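Levoglucosan dehydrogenase (Pseudarthrobacter phenanthrenivorans, PDB 6A3F) catalyses the NAD(+)-dependent oxidation of levoglucosan to 3-dehydrolevoglucosan, working as a homotetramer of the Gfo/Idh/MocA oxidoreductase family. Local coordinates at residues B[23-28]-B[55-60]; B[172-177]-B[297-302]; B[332-337]-B[348-353]. All blocks are in the same frame, centred on the assembly; numbering follows the deposited sequence.

In the fold
The three interactions follow one another along the chain, each closing before the next opens. Interaction 1 pairs the first two strands of the parallel sheet in the N-terminal nucleotide-binding Rossmann domain. Interaction 2 lies in the large mixed sheet of the substrate-binding domain, about 41 Å from interaction 1 between centres and on the opposite side of the chain's centre. Interaction 3 starts on strand 330-334, outermost in that same mixed sheet within the chain, with its centre about 24 Å from that of interaction 2. Its second segment leads into helix 355-371, which packs on the strands of interaction 1. The chain thus returns from the substrate-binding domain to the nucleotide-binding domain.

Interaction 1. Residues B[23-28]-B[55-60]; sequences NLNVGL and LPVRKV
Leu24 and Val26 use their backbone N and O atoms to bind strand 55-60 in parallel. Leu24 N donates to Leu55 O at 3.0 Å, and Val57 N returns a bond to Leu24 O at 2.8 Å. Val26 N then reaches Val57 O. The ladder breaks its step at a beta bulge, where Val26 O is gripped by two donors. Lys59 N lies 3.0 Å from Val26 O, and Val60 N lies 3.2 Å from the same oxygen. Beyond the bulge Leu28 N binds Val60 O, and Gly27 CA comes within 3.1 Å of Val60 O in a CA-H...O contact.

These are the first two strands of the Rossmann fold, joined through helix 35-48 as a beta-alpha-beta crossover. The strand starting at Asn23 runs on toward Phe33 and Met34, which bind NADH.

On one face Asn23 lies alongside Leu55, and Asn25 alongside Val57 and Lys59. Asn25 OD1 rests 3.4 Å from Val57 CB, while Asn25 CB meets Lys59 CB at 3.7 Å. With chi1 at -171° and a bend at chi2 (57°), Lys59 CB, CG and CD all run beside Asn25. Lys59 NZ forms a salt bridge with Glu79, and Asn25 ND2 binds Asp93 O. On the other face, Leu24, Val26 and Pro56 are covered by Phe367 of helix 355-371.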
ATOM      1  N   ASN B  23      29.637  33.646 -10.983  1.00 40.41           N
ATOM      2  CA  ASN B  23      30.222  32.331 -10.809  1.00 41.01           C
ATOM      3  C   ASN B  23      30.712  32.177  -9.361  1.00 42.35           C
ATOM      4  O   ASN B  23      31.394  33.052  -8.852  1.00 42.85           O
ATOM      5  CB  ASN B  23      31.361  32.121 -11.790  1.00 43.65           C
ATOM      6  CG  ASN B  23      30.894  31.955 -13.215  1.00 47.38           C
ATOM      7  OD1 ASN B  23      29.716  31.767 -13.488  1.00 47.69           O
ATOM      8  ND2 ASN B  23      31.834  31.996 -14.140  1.00 55.86           N
ATOM      9  N   LEU B  24      30.315  31.104  -8.672  1.00 37.00           N
ATOM     10  CA  LEU B  24      30.804  30.800  -7.323  1.00 33.58           C
ATOM     11  C   LEU B  24      31.568  29.466  -7.369  1.00 33.94           C
ATOM     12  O   LEU B  24      31.025  28.412  -7.764  1.00 32.49           O
ATOM     13  CB  LEU B  24      29.644  30.754  -6.326  1.00 32.99           C
ATOM     14  CG  LEU B  24      29.023  32.098  -5.938  1.00 34.21           C
ATOM     15  CD1 LEU B  24      27.736  31.875  -5.207  1.00 33.87           C
ATOM     16  CD2 LEU B  24      29.952  32.946  -5.077  1.00 36.33           C
ATOM     17  N   ASN B  25      32.848  29.540  -6.997  1.00 31.45           N
ATOM     18  CA  ASN B  25      33.769  28.442  -7.122  1.00 31.94           C
ATOM     19  C   ASN B  25      33.642  27.587  -5.858  1.00 32.06           C
ATOM     20  O   ASN B  25      33.856  28.050  -4.740  1.00 30.45           O
ATOM     21  CB  ASN B  25      35.208  28.927  -7.358  1.00 31.07           C
ATOM     22  CG  ASN B  25      35.420  29.560  -8.716  1.00 29.36           C
ATOM     23  OD1 ASN B  25      34.925  29.079  -9.726  1.00 32.34           O
ATOM     24  ND2 ASN B  25      36.213  30.617  -8.764  1.00 35.50           N
ATOM     25  N   VAL B  26      33.307  26.325  -6.082  1.00 29.58           N
ATOM     26  CA  VAL B  26      33.123  25.341  -5.015  1.00 29.44           C
ATOM     27  C   VAL B  26      34.367  24.478  -4.892  1.00 27.88           C
ATOM     28  O   VAL B  26      34.835  23.913  -5.899  1.00 27.56           O
ATOM     29  CB  VAL B  26      31.907  24.427  -5.285  1.00 29.31           C
ATOM     30  CG1 VAL B  26      31.758  23.363  -4.212  1.00 28.29           C
ATOM     31  CG2 VAL B  26      30.633  25.238  -5.441  1.00 29.63           C
ATOM     32  N   GLY B  27      34.811  24.338  -3.647  1.00 28.36           N
ATOM     33  CA  GLY B  27      35.729  23.302  -3.249  1.00 29.19           C
ATOM     34  C   GLY B  27      35.025  22.205  -2.464  1.00 27.87           C
ATOM     35  O   GLY B  27      34.494  22.478  -1.403  1.00 28.43           O
ATOM     36  N   LEU B  28      34.997  20.997  -3.006  1.00 25.29           N
ATOM     37  CA  LEU B  28      34.444  19.809  -2.329  1.00 26.18           C
ATOM     38  C   LEU B  28      35.582  19.050  -1.646  1.00 27.63           C
ATOM     39  O   LEU B  28      36.565  18.705  -2.277  1.00 28.14           O
ATOM     40  CB  LEU B  28      33.764  18.947  -3.401  1.00 29.33           C
ATOM     41  CG  LEU B  28      33.240  17.578  -2.981  1.00 30.21           C
ATOM     42  CD1 LEU B  28      32.175  17.722  -1.916  1.00 29.39           C
ATOM     43  CD2 LEU B  28      32.676  16.819  -4.163  1.00 31.28           C
ATOM     44  N   LEU B  55      25.966  30.743 -10.442  1.00 38.17           N
ATOM     45  CA  LEU B  55      26.400  29.592 -11.212  1.00 36.57           C
ATOM     46  C   LEU B  55      27.464  28.821 -10.426  1.00 34.93           C
ATOM     47  O   LEU B  55      28.580  29.288 -10.305  1.00 32.58           O
ATOM     48  CB  LEU B  55      26.964  30.051 -12.562  1.00 40.08           C
ATOM     49  CG  LEU B  55      25.964  30.086 -13.715  1.00 45.12           C
ATOM     50  CD1 LEU B  55      26.627  30.560 -15.003  1.00 50.05           C
ATOM     51  CD2 LEU B  55      25.317  28.712 -13.900  1.00 45.21           C
ATOM     52  N   PRO B  56      27.118  27.636  -9.918  1.00 32.67           N
ATOM     53  CA  PRO B  56      28.133  26.880  -9.181  1.00 30.68           C
ATOM     54  C   PRO B  56      29.212  26.407 -10.166  1.00 30.73           C
ATOM     55  O   PRO B  56      28.902  25.976 -11.277  1.00 32.79           O
ATOM     56  CB  PRO B  56      27.382  25.699  -8.549  1.00 30.43           C
ATOM     57  CG  PRO B  56      25.932  26.123  -8.578  1.00 30.76           C
ATOM     58  CD  PRO B  56      25.803  26.983  -9.814  1.00 31.89           C
ATOM     59  N   VAL B  57      30.471  26.511  -9.766  1.00 31.00           N
ATOM     60  CA  VAL B  57      31.554  25.979 -10.557  1.00 28.66           C
ATOM     61  C   VAL B  57      32.273  24.931  -9.700  1.00 29.47           C
ATOM     62  O   VAL B  57      32.626  25.194  -8.545  1.00 30.81           O
ATOM     63  CB  VAL B  57      32.540  27.078 -11.025  1.00 29.48           C
ATOM     64  CG1 VAL B  57      33.760  26.455 -11.698  1.00 30.29           C
ATOM     65  CG2 VAL B  57      31.907  28.104 -11.955  1.00 31.01           C
ATOM     66  N   ARG B  58      32.469  23.760 -10.270  1.00 29.77           N
ATOM     67  CA  ARG B  58      33.131  22.683  -9.606  1.00 29.52           C
ATOM     68  C   ARG B  58      34.635  22.943  -9.747  1.00 31.71           C
ATOM     69  O   ARG B  58      35.248  22.436 -10.661  1.00 31.44           O
ATOM     70  CB  ARG B  58      32.728  21.334 -10.212  1.00 27.60           C
ATOM     71  CG  ARG B  58      31.245  21.007 -10.060  1.00 27.12           C
ATOM     72  CD  ARG B  58      30.748  19.834 -10.893  1.00 27.55           C
ATOM     73  NE  ARG B  58      30.385  20.275 -12.238  1.00 27.06           N
ATOM     74  CZ  ARG B  58      30.342  19.521 -13.326  1.00 27.61           C
ATOM     75  NH1 ARG B  58      30.684  18.244 -13.299  1.00 28.83           N
ATOM     76  NH2 ARG B  58      30.016  20.086 -14.473  1.00 30.57           N
ATOM     77  N   LYS B  59      35.182  23.752  -8.843  1.00 31.72           N
ATOM     78  CA  LYS B  59      36.496  24.344  -9.073  1.00 32.42           C
ATOM     79  C   LYS B  59      37.585  23.365  -8.641  1.00 31.05           C
ATOM     80  O   LYS B  59      38.525  23.077  -9.418  1.00 31.77           O
ATOM     81  CB  LYS B  59      36.627  25.683  -8.342  1.00 35.00           C
ATOM     82  CG  LYS B  59      37.892  26.465  -8.698  1.00 31.84           C
ATOM     83  CD  LYS B  59      38.028  26.740 -10.186  1.00 33.24           C
ATOM     84  CE  LYS B  59      38.995  27.871 -10.454  1.00 40.50           C
ATOM     85  NZ  LYS B  59      38.856  28.404 -11.830  1.00 43.88           N
ATOM     86  N   VAL B  60      37.468  22.852  -7.424  1.00 30.61           N
ATOM     87  CA  VAL B  60      38.516  21.995  -6.870  1.00 31.44           C
ATOM     88  C   VAL B  60      37.898  20.937  -5.953  1.00 29.25           C
ATOM     89  O   VAL B  60      36.965  21.230  -5.247  1.00 27.68           O
ATOM     90  CB  VAL B  60      39.549  22.852  -6.113  1.00 31.87           C
ATOM     91  CG1 VAL B  60      38.975  23.507  -4.875  1.00 33.16           C
ATOM     92  CG2 VAL B  60      40.775  22.046  -5.757  1.00 33.19           C
TER

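Interaction 2. Residues B[172-177]-B[297-302]; sequences GRILSF and FEIHGT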
ATOM      1  N   GLY B 172      -4.702  21.823  12.040  1.00 20.49           N
ATOM      2  CA  GLY B 172      -4.881  22.356  13.388  1.00 20.96           C
ATOM      3  C   GLY B 172      -3.565  22.456  14.147  1.00 21.73           C
ATOM      4  O   GLY B 172      -2.499  22.612  13.544  1.00 22.10           O
ATOM      5  N   ARG B 173      -3.651  22.315  15.462  1.00 22.49           N
ATOM      6  CA  ARG B 173      -2.469  22.364  16.279  1.00 23.68           C
ATOM      7  C   ARG B 173      -1.872  20.963  16.385  1.00 21.49           C
ATOM      8  O   ARG B 173      -2.587  19.984  16.525  1.00 21.38           O
ATOM      9  CB  ARG B 173      -2.787  22.880  17.681  1.00 25.67           C
ATOM     10  CG  ARG B 173      -3.211  24.347  17.725  1.00 27.93           C
ATOM     11  CD  ARG B 173      -2.080  25.264  17.326  1.00 32.54           C
ATOM     12  NE  ARG B 173      -2.382  26.677  17.534  1.00 36.16           N
ATOM     13  CZ  ARG B 173      -2.173  27.361  18.658  1.00 38.89           C
ATOM     14  NH1 ARG B 173      -1.610  26.789  19.705  1.00 31.24           N
ATOM     15  NH2 ARG B 173      -2.484  28.650  18.693  1.00 35.79           N
ATOM     16  N   ILE B 174      -0.558  20.899  16.412  1.00 22.36           N
ATOM     17  CA  ILE B 174       0.088  19.598  16.570  1.00 21.95           C
ATOM     18  C   ILE B 174       0.056  19.126  18.036  1.00 23.89           C
ATOM     19  O   ILE B 174       0.478  19.864  18.922  1.00 22.08           O
ATOM     20  CB  ILE B 174       1.512  19.666  16.015  1.00 21.08           C
ATOM     21  CG1 ILE B 174       1.489  19.934  14.507  1.00 23.38           C
ATOM     22  CG2 ILE B 174       2.272  18.400  16.403  1.00 22.28           C
ATOM     23  CD1 ILE B 174       2.840  20.079  13.875  1.00 25.16           C
ATOM     24  N   LEU B 175      -0.339  17.856  18.255  1.00 19.61           N
ATOM     25  CA  LEU B 175      -0.373  17.212  19.552  1.00 20.84           C
ATOM     26  C   LEU B 175       0.785  16.215  19.699  1.00 21.82           C
ATOM     27  O   LEU B 175       1.390  16.127  20.775  1.00 19.97           O
ATOM     28  CB  LEU B 175      -1.692  16.481  19.714  1.00 20.06           C
ATOM     29  CG  LEU B 175      -2.924  17.316  19.443  1.00 21.59           C
ATOM     30  CD1 LEU B 175      -4.160  16.461  19.627  1.00 22.29           C
ATOM     31  CD2 LEU B 175      -2.905  18.581  20.311  1.00 21.82           C
ATOM     32  N   SER B 176       1.020  15.393  18.652  1.00 21.02           N
ATOM     33  CA  SER B 176       1.849  14.222  18.799  1.00 21.92           C
ATOM     34  C   SER B 176       2.611  13.975  17.485  1.00 20.34           C
ATOM     35  O   SER B 176       2.099  14.171  16.375  1.00 17.63           O
ATOM     36  CB  SER B 176       1.005  13.039  19.231  1.00 20.88           C
ATOM     37  OG  SER B 176       1.779  12.003  19.817  1.00 23.34           O
ATOM     38  N   PHE B 177       3.898  13.591  17.637  1.00 18.84           N
ATOM     39  CA  PHE B 177       4.811  13.310  16.541  1.00 18.86           C
ATOM     40  C   PHE B 177       5.484  11.958  16.785  1.00 19.63           C
ATOM     41  O   PHE B 177       5.925  11.645  17.894  1.00 20.50           O
ATOM     42  CB  PHE B 177       5.878  14.418  16.413  1.00 19.01           C
ATOM     43  CG  PHE B 177       7.031  14.145  15.462  1.00 20.55           C
ATOM     44  CD1 PHE B 177       8.119  13.381  15.855  1.00 20.98           C
ATOM     45  CD2 PHE B 177       7.007  14.601  14.152  1.00 18.20           C
ATOM     46  CE1 PHE B 177       9.144  13.099  14.965  1.00 21.65           C
ATOM     47  CE2 PHE B 177       8.058  14.366  13.286  1.00 19.51           C
ATOM     48  CZ  PHE B 177       9.122  13.595  13.685  1.00 20.77           C
ATOM     49  N   PHE B 297       7.429   9.834   9.208  1.00 18.25           N
ATOM     50  CA  PHE B 297       6.866  10.520  10.367  1.00 17.39           C
ATOM     51  C   PHE B 297       5.357  10.413  10.269  1.00 17.50           C
ATOM     52  O   PHE B 297       4.802  10.214   9.152  1.00 17.53           O
ATOM     53  CB  PHE B 297       7.344  11.975  10.453  1.00 18.23           C
ATOM     54  CG  PHE B 297       7.059  12.841   9.255  1.00 18.12           C
ATOM     55  CD1 PHE B 297       5.787  13.383   9.043  1.00 19.46           C
ATOM     56  CD2 PHE B 297       8.094  13.206   8.398  1.00 19.07           C
ATOM     57  CE1 PHE B 297       5.556  14.214   7.955  1.00 19.69           C
ATOM     58  CE2 PHE B 297       7.855  14.073   7.340  1.00 22.68           C
ATOM     59  CZ  PHE B 297       6.585  14.557   7.117  1.00 20.12           C
ATOM     60  N   GLU B 298       4.736  10.506  11.432  1.00 16.20           N
ATOM     61  CA  GLU B 298       3.307  10.581  11.527  1.00 18.06           C
ATOM     62  C   GLU B 298       3.010  11.679  12.537  1.00 19.51           C
ATOM     63  O   GLU B 298       3.505  11.600  13.645  1.00 18.09           O
ATOM     64  CB  GLU B 298       2.685   9.271  11.990  1.00 19.30           C
ATOM     65  CG  GLU B 298       1.175   9.335  12.228  1.00 17.96           C
ATOM     66  CD  GLU B 298       0.387   8.027  12.088  1.00 20.58           C
ATOM     67  OE1 GLU B 298       0.948   7.015  11.570  1.00 17.70           O
ATOM     68  OE2 GLU B 298      -0.831   8.015  12.414  1.00 19.60           O
ATOM     69  N   ILE B 299       2.252  12.655  12.097  1.00 18.32           N
ATOM     70  CA  ILE B 299       1.895  13.787  12.923  1.00 20.21           C
ATOM     71  C   ILE B 299       0.391  13.805  13.149  1.00 16.90           C
ATOM     72  O   ILE B 299      -0.383  13.734  12.183  1.00 17.72           O
ATOM     73  CB  ILE B 299       2.382  15.103  12.323  1.00 20.14           C
ATOM     74  CG1 ILE B 299       3.912  15.156  12.207  1.00 22.95           C
ATOM     75  CG2 ILE B 299       1.830  16.255  13.153  1.00 23.46           C
ATOM     76  CD1 ILE B 299       4.426  16.284  11.346  1.00 22.46           C
ATOM     77  N   HIS B 300      -0.028  13.914  14.420  1.00 19.61           N
ATOM     78  CA  HIS B 300      -1.485  14.050  14.757  1.00 17.34           C
ATOM     79  C   HIS B 300      -1.743  15.489  15.217  1.00 18.63           C
ATOM     80  O   HIS B 300      -1.162  15.930  16.219  1.00 18.51           O
ATOM     81  CB  HIS B 300      -1.931  13.045  15.795  1.00 17.94           C
ATOM     82  CG  HIS B 300      -1.617  11.627  15.442  1.00 19.68           C
ATOM     83  ND1 HIS B 300      -1.261  10.684  16.379  1.00 20.15           N
ATOM     84  CD2 HIS B 300      -1.607  11.002  14.255  1.00 18.69           C
ATOM     85  CE1 HIS B 300      -1.052   9.522  15.758  1.00 19.30           C
ATOM     86  NE2 HIS B 300      -1.257   9.688  14.471  1.00 16.49           N
ATOM     87  N   GLY B 301      -2.559  16.207  14.438  1.00 20.10           N
ATOM     88  CA  GLY B 301      -3.013  17.530  14.816  1.00 20.84           C
ATOM     89  C   GLY B 301      -4.470  17.504  15.260  1.00 21.40           C
ATOM     90  O   GLY B 301      -5.162  16.501  15.071  1.00 19.77           O
ATOM     91  N   THR B 302      -4.979  18.644  15.744  1.00 20.24           N
ATOM     92  CA  THR B 302      -6.360  18.652  16.234  1.00 21.39           C
ATOM     93  C   THR B 302      -7.347  18.510  15.070  1.00 21.29           C
ATOM     94  O   THR B 302      -8.515  18.165  15.329  1.00 21.66           O
ATOM     95  CB  THR B 302      -6.650  19.910  17.072  1.00 20.24           C
ATOM     96  OG1 THR B 302      -6.326  21.003  16.226  1.00 18.57           O
ATOM     97  CG2 THR B 302      -5.828  19.940  18.338  1.00 21.58           C
TER
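Phe177 and Ile299 form the tightly packed part of this antiparallel pairing, with Phe177 CD2 3.7 Å from Ile299 CG1. The Phe177 ring also reaches Phe297, its CE2 lying 3.8 Å from Phe297 CB. Phe177 holds CG anti to its backbone N (chi1 170°), and this leans the ring across toward segment 297-302 and both partners. Ile174 CG2 adds a contact to Ile299 CG2.

A classic beta bulge sets Leu175 and Ser176 against His300. Leu175 N donates to His300 O at 2.9 Å, while the bond from Ser176 N is weak. His300 N binds Ser176 O at 2.9 Å. On the face with Ser176, His300 NE2 points in its ring plane at Glu298 OE2, 2.7 Å away, which fixes the imidazole's rotation.

The solvent side is at Arg173, whose side chain leads away. The backbone there stays held: Arg173 N binds Thr302 OG1 at 3.1 Å, and Thr302 N binds Arg173 O. Leu175 CD2 touches Thr302 CG2.

The third subunit meets the polar face, where its Arg291 forms a salt bridge with Glu298 and its Glu267 binds Ser176. Helices 157-167 and 206-221 pack on the apolar face, and strand 304-309 continues the sheet beside strand 294-301.

Interaction 3. Residues B[332-337]-B[348-353]; sequences TVYTGP and IPALGI
The end of strand 330-334, outermost in the sheet within its own chain, meets the loop that leads into helix 355-371, and the main contact is made by Pro349 and Ala350 in a type II beta turn from Ile348 to Leu351. Tyr334 CB lies 3.7 Å from Pro349 CB. The tyrosine ring then extends past the proline, and its CD2 comes 3.9 Å from Ala350 CB. Chi1 of -76° sets the Tyr334 ring beside its own backbone N and turns it toward Ala350.

No direct hydrogen bond joins the two segments. A water takes that role. It donates to Thr335 O at 2.8 Å and accepts from Ala350 N at 2.9 Å, so both backbone groups have a polar partner. The same carbonyl is approached by Pro349 CA, 3.3 Å from Thr335 O, in a CA-H...O contact with an angle at H of 145°.

The turn places a proline and then Ala350 at its two central positions. Ala350 has a positive phi of 63°, as the third residue of a type II turn requires. The closing bond from Leu351 N to Ile348 O is weak, at 3.5 Å. The loop runs on to Tyr355, an NADH-binding residue at the start of helix 355-371.

Farther out, Pro337 CD packs loosely against Pro349 CD at 4.3 Å. At the other end, Ile353 CG1 comes 4.2 Å from Thr335 OG1.

Asp314 binds Ile353 N, and Arg313 binds Ile353 O. Tyr310 of the second subunit hydrogen-bonds to Leu351 O. Thr332 pairs with a strand of the fourth subunit, carrying the sheet across that interface.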
ATOM      1  N   THR B 332      -3.533  10.169  -0.558  1.00 19.45           N
ATOM      2  CA  THR B 332      -2.184  10.003  -1.054  1.00 18.42           C
ATOM      3  C   THR B 332      -1.879  11.057  -2.129  1.00 17.57           C
ATOM      4  O   THR B 332      -2.368  10.969  -3.296  1.00 18.08           O
ATOM      5  CB  THR B 332      -2.008   8.584  -1.614  1.00 19.32           C
ATOM      6  OG1 THR B 332      -2.204   7.673  -0.546  1.00 17.78           O
ATOM      7  CG2 THR B 332      -0.626   8.361  -2.162  1.00 19.93           C
ATOM      8  N   VAL B 333      -1.131  12.073  -1.747  1.00 16.83           N
ATOM      9  CA  VAL B 333      -0.852  13.209  -2.573  1.00 17.92           C
ATOM     10  C   VAL B 333       0.539  13.038  -3.178  1.00 17.02           C
ATOM     11  O   VAL B 333       1.535  12.908  -2.413  1.00 18.06           O
ATOM     12  CB  VAL B 333      -0.941  14.537  -1.782  1.00 19.50           C
ATOM     13  CG1 VAL B 333      -0.615  15.728  -2.688  1.00 19.96           C
ATOM     14  CG2 VAL B 333      -2.283  14.699  -1.119  1.00 20.11           C
ATOM     15  N   TYR B 334       0.608  13.022  -4.535  1.00 16.97           N
ATOM     16  CA  TYR B 334       1.858  12.974  -5.295  1.00 16.43           C
ATOM     17  C   TYR B 334       2.379  14.397  -5.570  1.00 19.15           C
ATOM     18  O   TYR B 334       1.653  15.254  -6.102  1.00 19.61           O
ATOM     19  CB  TYR B 334       1.692  12.159  -6.580  1.00 17.02           C
ATOM     20  CG  TYR B 334       1.668  10.677  -6.300  1.00 16.80           C
ATOM     21  CD1 TYR B 334       0.487  10.029  -5.992  1.00 17.66           C
ATOM     22  CD2 TYR B 334       2.850   9.936  -6.303  1.00 18.14           C
ATOM     23  CE1 TYR B 334       0.471   8.679  -5.680  1.00 18.00           C
ATOM     24  CE2 TYR B 334       2.854   8.600  -5.967  1.00 17.90           C
ATOM     25  CZ  TYR B 334       1.669   7.960  -5.668  1.00 20.07           C
ATOM     26  OH  TYR B 334       1.710   6.631  -5.331  1.00 20.28           O
ATOM     27  N   THR B 335       3.640  14.647  -5.255  1.00 17.51           N
ATOM     28  CA  THR B 335       4.187  15.998  -5.390  1.00 18.34           C
ATOM     29  C   THR B 335       4.533  16.334  -6.838  1.00 20.08           C
ATOM     30  O   THR B 335       5.017  15.522  -7.619  1.00 18.89           O
ATOM     31  CB  THR B 335       5.393  16.268  -4.479  1.00 18.00           C
ATOM     32  OG1 THR B 335       6.511  15.470  -4.847  1.00 18.22           O
ATOM     33  CG2 THR B 335       5.048  16.007  -3.037  1.00 17.49           C
ATOM     34  N   GLY B 336       4.225  17.578  -7.190  1.00 19.87           N
ATOM     35  CA  GLY B 336       4.449  18.053  -8.536  1.00 18.81           C
ATOM     36  C   GLY B 336       4.463  19.573  -8.604  1.00 19.48           C
ATOM     37  O   GLY B 336       4.798  20.251  -7.626  1.00 20.73           O
ATOM     38  N   PRO B 337       4.054  20.113  -9.753  1.00 21.16           N
ATOM     39  CA  PRO B 337       4.059  21.585  -9.966  1.00 20.06           C
ATOM     40  C   PRO B 337       3.253  22.352  -8.902  1.00 22.75           C
ATOM     41  O   PRO B 337       3.622  23.505  -8.569  1.00 22.92           O
ATOM     42  CB  PRO B 337       3.496  21.701 -11.394  1.00 19.36           C
ATOM     43  CG  PRO B 337       4.004  20.447 -12.094  1.00 20.14           C
ATOM     44  CD  PRO B 337       3.816  19.400 -11.021  1.00 19.91           C
ATOM     45  N   ILE B 348       4.837  16.821 -14.230  1.00 18.80           N
ATOM     46  CA  ILE B 348       3.721  16.211 -13.642  1.00 20.01           C
ATOM     47  C   ILE B 348       4.111  15.542 -12.330  1.00 19.31           C
ATOM     48  O   ILE B 348       5.288  15.186 -12.149  1.00 18.98           O
ATOM     49  CB  ILE B 348       3.056  15.167 -14.564  1.00 22.06           C
ATOM     50  CG1 ILE B 348       4.064  14.148 -15.075  1.00 21.54           C
ATOM     51  CG2 ILE B 348       2.292  15.849 -15.696  1.00 23.91           C
ATOM     52  CD1 ILE B 348       3.383  13.007 -15.795  1.00 23.24           C
ATOM     53  N   PRO B 349       3.128  15.305 -11.475  1.00 19.03           N
ATOM     54  CA  PRO B 349       3.402  14.509 -10.270  1.00 18.45           C
ATOM     55  C   PRO B 349       3.819  13.090 -10.683  1.00 18.49           C
ATOM     56  O   PRO B 349       3.386  12.601 -11.730  1.00 18.87           O
ATOM     57  CB  PRO B 349       2.088  14.459  -9.487  1.00 20.77           C
ATOM     58  CG  PRO B 349       1.318  15.657  -9.997  1.00 20.29           C
ATOM     59  CD  PRO B 349       1.705  15.698 -11.456  1.00 20.76           C
ATOM     60  N   ALA B 350       4.664  12.449  -9.857  1.00 18.59           N
ATOM     61  CA  ALA B 350       5.146  11.091 -10.074  1.00 19.13           C
ATOM     62  C   ALA B 350       5.990  10.893 -11.348  1.00 19.73           C
ATOM     63  O   ALA B 350       6.228   9.726 -11.720  1.00 19.02           O
ATOM     64  CB  ALA B 350       4.011  10.095  -9.996  1.00 19.91           C
ATOM     65  N   LEU B 351       6.563  11.936 -11.964  1.00 18.14           N
ATOM     66  CA  LEU B 351       7.583  11.715 -12.919  1.00 17.97           C
ATOM     67  C   LEU B 351       8.808  11.109 -12.241  1.00 20.81           C
ATOM     68  O   LEU B 351       9.513  10.309 -12.859  1.00 20.77           O
ATOM     69  CB  LEU B 351       7.963  12.983 -13.681  1.00 19.68           C
ATOM     70  CG  LEU B 351       8.465  12.671 -15.078  1.00 18.93           C
ATOM     71  CD1 LEU B 351       7.285  12.350 -15.987  1.00 21.16           C
ATOM     72  CD2 LEU B 351       9.378  13.739 -15.624  1.00 21.83           C
ATOM     73  N   GLY B 352       9.013  11.470 -10.982  1.00 21.55           N
ATOM     74  CA  GLY B 352       9.873  10.684 -10.062  1.00 20.29           C
ATOM     75  C   GLY B 352      10.929  11.557  -9.419  1.00 18.17           C
ATOM     76  O   GLY B 352      11.775  12.121 -10.133  1.00 20.71           O
ATOM     77  N   ILE B 353      10.820  11.697  -8.106  1.00 18.54           N
ATOM     78  CA  ILE B 353      11.819  12.341  -7.240  1.00 18.88           C
ATOM     79  C   ILE B 353      12.725  11.224  -6.681  1.00 18.93           C
ATOM     80  O   ILE B 353      12.237  10.279  -6.118  1.00 21.51           O
ATOM     81  CB  ILE B 353      11.116  13.098  -6.100  1.00 19.40           C
ATOM     82  CG1 ILE B 353      10.162  14.200  -6.593  1.00 19.68           C
ATOM     83  CG2 ILE B 353      12.124  13.622  -5.092  1.00 21.33           C
ATOM     84  CD1 ILE B 353      10.828  15.300  -7.385  1.00 20.03           C
TER
HETATM   85  O   HOH W   1       6.577  13.241  -7.835  1.00 25.93           O